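Local coordinates for protein nuclear receptor subfamily 0 group B member 1 (Mus musculus, PDB 3F5C) that acts as a corepressor that lacks a DNA-binding domain and inhibits the transcriptional activity of other nuclear receptors through heterodimeric interactions, at residues L92-F104 and F162-Y176. Sequence-based numbering, arbitrary orientation.
Sequences LLMLELAQDHLHF and FFFKCWSLNIDTKEY
Gln99 lies along one face of the Tyr176 ring, and Ile171 CG2 covers the opposite face. Gln99 CB stands 3.8 Å from the Tyr176 ring centroid, almost on the ring normal, a CH-pi contact. With CG anti to the backbone N (chi1 -176°) and an extended chain beyond it, the amide of Gln99 stacks nearly parallel on the ring. Its OE1 is hydrogen-bonded to Lys180 NZ.

Phe163 O lies over one face of the Trp167 indole and the His101 ring over the other. Ala98 O and Leu102 O lie at the indole edge. Trp167 NE1 donates to Ala98 O at 2.8 Å, nearly straight at 165° and in the ring plane. Ala98 O also accepts from His101 N, so two donors grip it. The His101 ring runs nearly parallel to the five-membered ring of Trp167, slid so far that the two barely overlap, with His101 ND1 3.3 Å from Trp167 CD1. His103 completes this aromatic cluster.

Phe163 receives Met94 SD at its edge, a Met-aromatic contact, while Ala98 N lies over one face. Leu97 CB reaches Phe163 CZ at 3.6 Å. Phe162 meets Leu95 CD1 and Met94 O at its edge. The Ala98 methyl is a knob among Phe162, Cys166, Trp167 and Tyr176.

A Schellman motif with His101 at C-prime ends helix 78-99, and the indole bond ties this end to helix 155-168. The Asp172 and Glu175 capping box starts helix 173-184. The helical segments 92-99 and 162-168 cross at -52°. Within this all-helical ligand-binding domain, helix 222-234 touches Met94 and Phe162, and helix 241-251 touches Met94.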
loop_
_atom_site.group_PDB
_atom_site.type_symbol
_atom_site.label_atom_id
_atom_site.label_comp_id
_atom_site.label_asym_id
_atom_site.label_seq_id
_atom_site.Cartn_x
_atom_site.Cartn_y
_atom_site.Cartn_z
ATOM N N LEU B 92 13.100 -13.408 -19.282
ATOM C CA LEU B 92 11.783 -12.795 -19.211
ATOM C C LEU B 92 10.956 -13.015 -20.451
ATOM O O LEU B 92 9.765 -13.282 -20.342
ATOM C CB LEU B 92 11.920 -11.300 -19.000
ATOM C CG LEU B 92 12.437 -10.863 -17.635
ATOM C CD1 LEU B 92 12.492 -9.356 -17.579
ATOM C CD2 LEU B 92 11.551 -11.377 -16.536
ATOM N N LEU B 93 11.565 -12.872 -21.623
ATOM C CA LEU B 93 10.860 -13.169 -22.858
ATOM C C LEU B 93 10.373 -14.601 -22.847
ATOM O O LEU B 93 9.251 -14.876 -23.230
ATOM C CB LEU B 93 11.784 -12.991 -24.035
ATOM C CG LEU B 93 11.136 -12.604 -25.356
ATOM C CD1 LEU B 93 11.979 -13.135 -26.501
ATOM C CD2 LEU B 93 9.776 -13.154 -25.441
ATOM N N MET B 94 11.226 -15.515 -22.409
ATOM C CA MET B 94 10.888 -16.929 -22.400
ATOM C C MET B 94 9.714 -17.190 -21.476
ATOM O O MET B 94 8.829 -18.006 -21.728
ATOM C CB MET B 94 12.097 -17.736 -21.937
ATOM C CG MET B 94 13.189 -17.855 -22.971
ATOM S SD MET B 94 12.546 -18.460 -24.527
ATOM C CE MET B 94 12.460 -16.944 -25.474
ATOM N N LEU B 95 9.734 -16.485 -20.370
ATOM C CA LEU B 95 8.703 -16.611 -19.373
ATOM C C LEU B 95 7.349 -16.095 -19.922
ATOM O O LEU B 95 6.296 -16.635 -19.616
ATOM C CB LEU B 95 9.168 -15.832 -18.156
ATOM C CG LEU B 95 8.882 -16.460 -16.812
ATOM C CD1 LEU B 95 8.734 -17.925 -16.969
ATOM C CD2 LEU B 95 9.994 -16.112 -15.846
ATOM N N GLU B 96 7.386 -15.062 -20.754
ATOM C CA GLU B 96 6.173 -14.545 -21.379
ATOM C C GLU B 96 5.627 -15.506 -22.394
ATOM O O GLU B 96 4.440 -15.781 -22.418
ATOM C CB GLU B 96 6.432 -13.218 -22.076
ATOM C CG GLU B 96 6.206 -12.026 -21.184
ATOM C CD GLU B 96 4.761 -11.877 -20.791
ATOM O OE1 GLU B 96 3.898 -12.385 -21.544
ATOM O OE2 GLU B 96 4.487 -11.249 -19.741
ATOM N N LEU B 97 6.500 -16.001 -23.255
ATOM C CA LEU B 97 6.081 -16.875 -24.343
ATOM C C LEU B 97 5.465 -18.181 -23.819
ATOM O O LEU B 97 4.529 -18.729 -24.406
ATOM C CB LEU B 97 7.265 -17.150 -25.267
ATOM C CG LEU B 97 7.896 -15.891 -25.862
ATOM C CD1 LEU B 97 9.114 -16.253 -26.690
ATOM C CD2 LEU B 97 6.904 -15.065 -26.692
ATOM N N ALA B 98 5.997 -18.676 -22.708
ATOM C CA ALA B 98 5.451 -19.870 -22.107
ATOM C C ALA B 98 4.027 -19.538 -21.720
ATOM O O ALA B 98 3.122 -20.323 -21.968
ATOM C CB ALA B 98 6.278 -20.295 -20.902
ATOM N N GLN B 99 3.836 -18.344 -21.162
ATOM C CA GLN B 99 2.545 -17.898 -20.629
ATOM C C GLN B 99 1.483 -17.770 -21.715
ATOM O O GLN B 99 0.323 -18.134 -21.511
ATOM C CB GLN B 99 2.729 -16.573 -19.886
ATOM C CG GLN B 99 1.503 -16.029 -19.192
ATOM C CD GLN B 99 1.843 -14.882 -18.280
ATOM O OE1 GLN B 99 2.901 -14.282 -18.404
ATOM N NE2 GLN B 99 0.957 -14.581 -17.346
ATOM N N ASP B 100 1.883 -17.265 -22.875
ATOM C CA ASP B 100 0.958 -17.131 -23.983
ATOM C C ASP B 100 0.859 -18.435 -24.735
ATOM O O ASP B 100 0.317 -18.475 -25.834
ATOM C CB ASP B 100 1.384 -16.008 -24.920
ATOM C CG ASP B 100 1.107 -14.641 -24.339
ATOM O OD1 ASP B 100 1.420 -14.416 -23.149
ATOM O OD2 ASP B 100 0.567 -13.787 -25.065
ATOM N N HIS B 101 1.382 -19.496 -24.126
ATOM C CA HIS B 101 1.416 -20.820 -24.745
ATOM C C HIS B 101 1.839 -20.733 -26.212
ATOM O O HIS B 101 1.051 -20.985 -27.121
ATOM C CB HIS B 101 0.064 -21.513 -24.604
ATOM C CG HIS B 101 -0.317 -21.787 -23.188
ATOM N ND1 HIS B 101 -0.075 -22.999 -22.576
ATOM C CD2 HIS B 101 -0.909 -21.007 -22.256
ATOM C CE1 HIS B 101 -0.508 -22.955 -21.330
ATOM N NE2 HIS B 101 -1.020 -21.757 -21.109
ATOM N N LEU B 102 3.088 -20.354 -26.438
ATOM C CA LEU B 102 3.603 -20.256 -27.787
ATOM C C LEU B 102 3.856 -21.652 -28.308
ATOM O O LEU B 102 4.627 -22.411 -27.715
ATOM C CB LEU B 102 4.910 -19.475 -27.802
ATOM C CG LEU B 102 5.356 -18.972 -29.176
ATOM C CD1 LEU B 102 6.654 -18.223 -29.058
ATOM C CD2 LEU B 102 5.515 -20.117 -30.155
ATOM N N HIS B 103 3.204 -21.991 -29.418
ATOM C CA HIS B 103 3.394 -23.292 -30.043
ATOM C C HIS B 103 4.175 -23.057 -31.306
ATOM O O HIS B 103 3.629 -22.668 -32.325
ATOM C CB HIS B 103 2.055 -23.989 -30.334
ATOM C CG HIS B 103 1.215 -24.210 -29.108
ATOM N ND1 HIS B 103 0.169 -23.385 -28.762
ATOM C CD2 HIS B 103 1.299 -25.150 -28.134
ATOM C CE1 HIS B 103 -0.368 -23.812 -27.627
ATOM N NE2 HIS B 103 0.300 -24.876 -27.227
ATOM N N PHE B 104 5.477 -23.247 -31.215
ATOM C CA PHE B 104 6.302 -23.204 -32.401
ATOM C C PHE B 104 7.056 -24.529 -32.590
ATOM O O PHE B 104 7.283 -25.274 -31.627
ATOM C CB PHE B 104 7.279 -22.042 -32.327
ATOM C CG PHE B 104 8.550 -22.370 -31.591
ATOM C CD1 PHE B 104 9.688 -22.784 -32.284
ATOM C CD2 PHE B 104 8.608 -22.284 -30.206
ATOM C CE1 PHE B 104 10.870 -23.092 -31.606
ATOM C CE2 PHE B 104 9.783 -22.591 -29.523
ATOM C CZ PHE B 104 10.913 -22.997 -30.226
ATOM N N PHE B 162 11.834 -26.320 -21.502
ATOM C CA PHE B 162 11.367 -25.311 -20.567
ATOM C C PHE B 162 9.869 -25.035 -20.744
ATOM O O PHE B 162 9.094 -25.137 -19.792
ATOM C CB PHE B 162 12.178 -24.020 -20.711
ATOM C CG PHE B 162 11.622 -22.879 -19.926
ATOM C CD1 PHE B 162 11.760 -22.831 -18.556
ATOM C CD2 PHE B 162 10.937 -21.855 -20.557
ATOM C CE1 PHE B 162 11.215 -21.770 -17.829
ATOM C CE2 PHE B 162 10.406 -20.799 -19.844
ATOM C CZ PHE B 162 10.551 -20.759 -18.485
ATOM N N PHE B 163 9.457 -24.692 -21.959
ATOM C CA PHE B 163 8.057 -24.384 -22.205
ATOM C C PHE B 163 7.188 -25.477 -21.604
ATOM O O PHE B 163 6.318 -25.216 -20.776
ATOM C CB PHE B 163 7.798 -24.277 -23.705
ATOM C CG PHE B 163 8.092 -22.922 -24.286
ATOM C CD1 PHE B 163 9.172 -22.170 -23.852
ATOM C CD2 PHE B 163 7.299 -22.407 -25.288
ATOM C CE1 PHE B 163 9.443 -20.921 -24.397
ATOM C CE2 PHE B 163 7.571 -21.163 -25.836
ATOM C CZ PHE B 163 8.642 -20.427 -25.388
ATOM N N PHE B 164 7.451 -26.711 -22.011
ATOM C CA PHE B 164 6.660 -27.828 -21.556
ATOM C C PHE B 164 6.660 -27.922 -20.050
ATOM O O PHE B 164 5.612 -28.097 -19.447
ATOM C CB PHE B 164 7.159 -29.127 -22.169
ATOM C CG PHE B 164 6.910 -29.233 -23.654
ATOM C CD1 PHE B 164 5.692 -29.682 -24.140
ATOM C CD2 PHE B 164 7.895 -28.885 -24.565
ATOM C CE1 PHE B 164 5.465 -29.777 -25.510
ATOM C CE2 PHE B 164 7.675 -28.982 -25.933
ATOM C CZ PHE B 164 6.458 -29.428 -26.405
ATOM N N LYS B 165 7.824 -27.805 -19.428
ATOM C CA LYS B 165 7.855 -27.849 -17.972
ATOM C C LYS B 165 6.866 -26.866 -17.381
ATOM O O LYS B 165 6.144 -27.201 -16.449
ATOM C CB LYS B 165 9.246 -27.587 -17.398
ATOM C CG LYS B 165 9.394 -28.174 -16.010
ATOM C CD LYS B 165 9.252 -29.724 -16.072
ATOM C CE LYS B 165 8.786 -30.374 -14.762
ATOM N NZ LYS B 165 9.771 -30.268 -13.657
ATOM N N CYS B 166 6.829 -25.654 -17.925
ATOM C CA CYS B 166 5.958 -24.614 -17.398
ATOM C C CYS B 166 4.529 -25.051 -17.547
ATOM O O CYS B 166 3.726 -24.924 -16.631
ATOM C CB CYS B 166 6.150 -23.314 -18.168
ATOM S SG CYS B 166 7.727 -22.537 -17.900
ATOM N N TRP B 167 4.222 -25.565 -18.727
ATOM C CA TRP B 167 2.867 -25.949 -19.042
ATOM C C TRP B 167 2.404 -27.069 -18.144
ATOM O O TRP B 167 1.336 -26.984 -17.548
ATOM C CB TRP B 167 2.757 -26.342 -20.506
ATOM C CG TRP B 167 3.023 -25.186 -21.423
ATOM C CD1 TRP B 167 2.820 -23.849 -21.164
ATOM C CD2 TRP B 167 3.514 -25.262 -22.756
ATOM N NE1 TRP B 167 3.173 -23.099 -22.258
ATOM C CE2 TRP B 167 3.601 -23.943 -23.252
ATOM C CE3 TRP B 167 3.898 -26.317 -23.581
ATOM C CZ2 TRP B 167 4.055 -23.658 -24.536
ATOM C CZ3 TRP B 167 4.346 -26.032 -24.853
ATOM C CH2 TRP B 167 4.425 -24.712 -25.318
ATOM N N SER B 168 3.228 -28.104 -18.025
ATOM C CA SER B 168 2.901 -29.250 -17.187
ATOM C C SER B 168 2.730 -28.858 -15.722
ATOM O O SER B 168 2.229 -29.649 -14.928
ATOM C CB SER B 168 3.965 -30.338 -17.304
ATOM O OG SER B 168 5.126 -29.964 -16.595
ATOM N N LEU B 169 3.135 -27.641 -15.365
ATOM C CA LEU B 169 3.028 -27.165 -13.982
ATOM C C LEU B 169 1.814 -26.233 -13.731
ATOM O O LEU B 169 1.557 -25.812 -12.594
ATOM C CB LEU B 169 4.338 -26.491 -13.548
ATOM C CG LEU B 169 5.467 -27.379 -13.022
ATOM C CD1 LEU B 169 6.739 -26.588 -12.821
ATOM C CD2 LEU B 169 5.057 -28.005 -11.721
ATOM N N ASN B 170 1.091 -25.900 -14.800
ATOM C CA ASN B 170 -0.148 -25.121 -14.715
ATOM C C ASN B 170 -0.005 -23.817 -13.954
ATOM O O ASN B 170 -0.755 -23.544 -13.019
ATOM C CB ASN B 170 -1.254 -25.951 -14.077
ATOM C CG ASN B 170 -1.581 -27.164 -14.880
ATOM O OD1 ASN B 170 -1.654 -28.273 -14.351
ATOM N ND2 ASN B 170 -1.754 -26.971 -16.183
ATOM N N ILE B 171 0.914 -22.986 -14.409
ATOM C CA ILE B 171 1.207 -21.740 -13.732
ATOM C C ILE B 171 0.169 -20.626 -13.991
ATOM O O ILE B 171 -0.135 -20.291 -15.141
ATOM C CB ILE B 171 2.607 -21.278 -14.128
ATOM C CG1 ILE B 171 3.570 -22.441 -14.002
ATOM C CG2 ILE B 171 3.072 -20.152 -13.242
ATOM C CD1 ILE B 171 4.922 -22.123 -14.430
ATOM N N ASP B 172 -0.372 -20.058 -12.913
ATOM C CA ASP B 172 -1.333 -18.968 -13.041
ATOM C C ASP B 172 -0.640 -17.636 -13.297
ATOM O O ASP B 172 0.555 -17.482 -13.054
ATOM C CB ASP B 172 -2.265 -18.883 -11.823
ATOM C CG ASP B 172 -1.525 -18.603 -10.535
ATOM O OD1 ASP B 172 -0.363 -18.185 -10.628
ATOM O OD2 ASP B 172 -2.097 -18.795 -9.434
ATOM N N THR B 173 -1.401 -16.676 -13.804
ATOM C CA THR B 173 -0.836 -15.401 -14.209
ATOM C C THR B 173 -0.090 -14.778 -13.043
ATOM O O THR B 173 0.914 -14.081 -13.218
ATOM C CB THR B 173 -1.933 -14.446 -14.693
ATOM O OG1 THR B 173 -2.909 -14.299 -13.664
ATOM C CG2 THR B 173 -2.624 -15.002 -15.920
ATOM N N LYS B 174 -0.585 -15.057 -11.846
ATOM C CA LYS B 174 -0.006 -14.493 -10.640
ATOM C C LYS B 174 1.434 -14.996 -10.431
ATOM O O LYS B 174 2.353 -14.195 -10.318
ATOM C CB LYS B 174 -0.908 -14.794 -9.436
ATOM C CG LYS B 174 -0.894 -13.726 -8.358
ATOM C CD LYS B 174 -2.218 -13.682 -7.600
ATOM C CE LYS B 174 -2.198 -12.670 -6.445
ATOM N NZ LYS B 174 -1.257 -13.041 -5.345
ATOM N N GLU B 175 1.623 -16.316 -10.411
ATOM C CA GLU B 175 2.948 -16.944 -10.266
ATOM C C GLU B 175 3.907 -16.510 -11.375
ATOM O O GLU B 175 5.054 -16.136 -11.117
ATOM C CB GLU B 175 2.842 -18.480 -10.266
ATOM C CG GLU B 175 2.173 -19.091 -9.035
ATOM C CD GLU B 175 1.417 -20.396 -9.315
ATOM O OE1 GLU B 175 0.813 -20.966 -8.380
ATOM O OE2 GLU B 175 1.413 -20.860 -10.468
ATOM N N TYR B 176 3.446 -16.577 -12.615
ATOM C CA TYR B 176 4.255 -16.077 -13.706
ATOM C C TYR B 176 4.837 -14.724 -13.334
ATOM O O TYR B 176 6.040 -14.510 -13.445
ATOM C CB TYR B 176 3.427 -15.947 -14.977
ATOM C CG TYR B 176 3.454 -17.182 -15.819
ATOM C CD1 TYR B 176 2.307 -17.928 -16.023
ATOM C CD2 TYR B 176 4.630 -17.620 -16.395
ATOM C CE1 TYR B 176 2.327 -19.082 -16.797
ATOM C CE2 TYR B 176 4.663 -18.767 -17.170
ATOM C CZ TYR B 176 3.509 -19.503 -17.372
ATOM O OH TYR B 176 3.543 -20.659 -18.141
#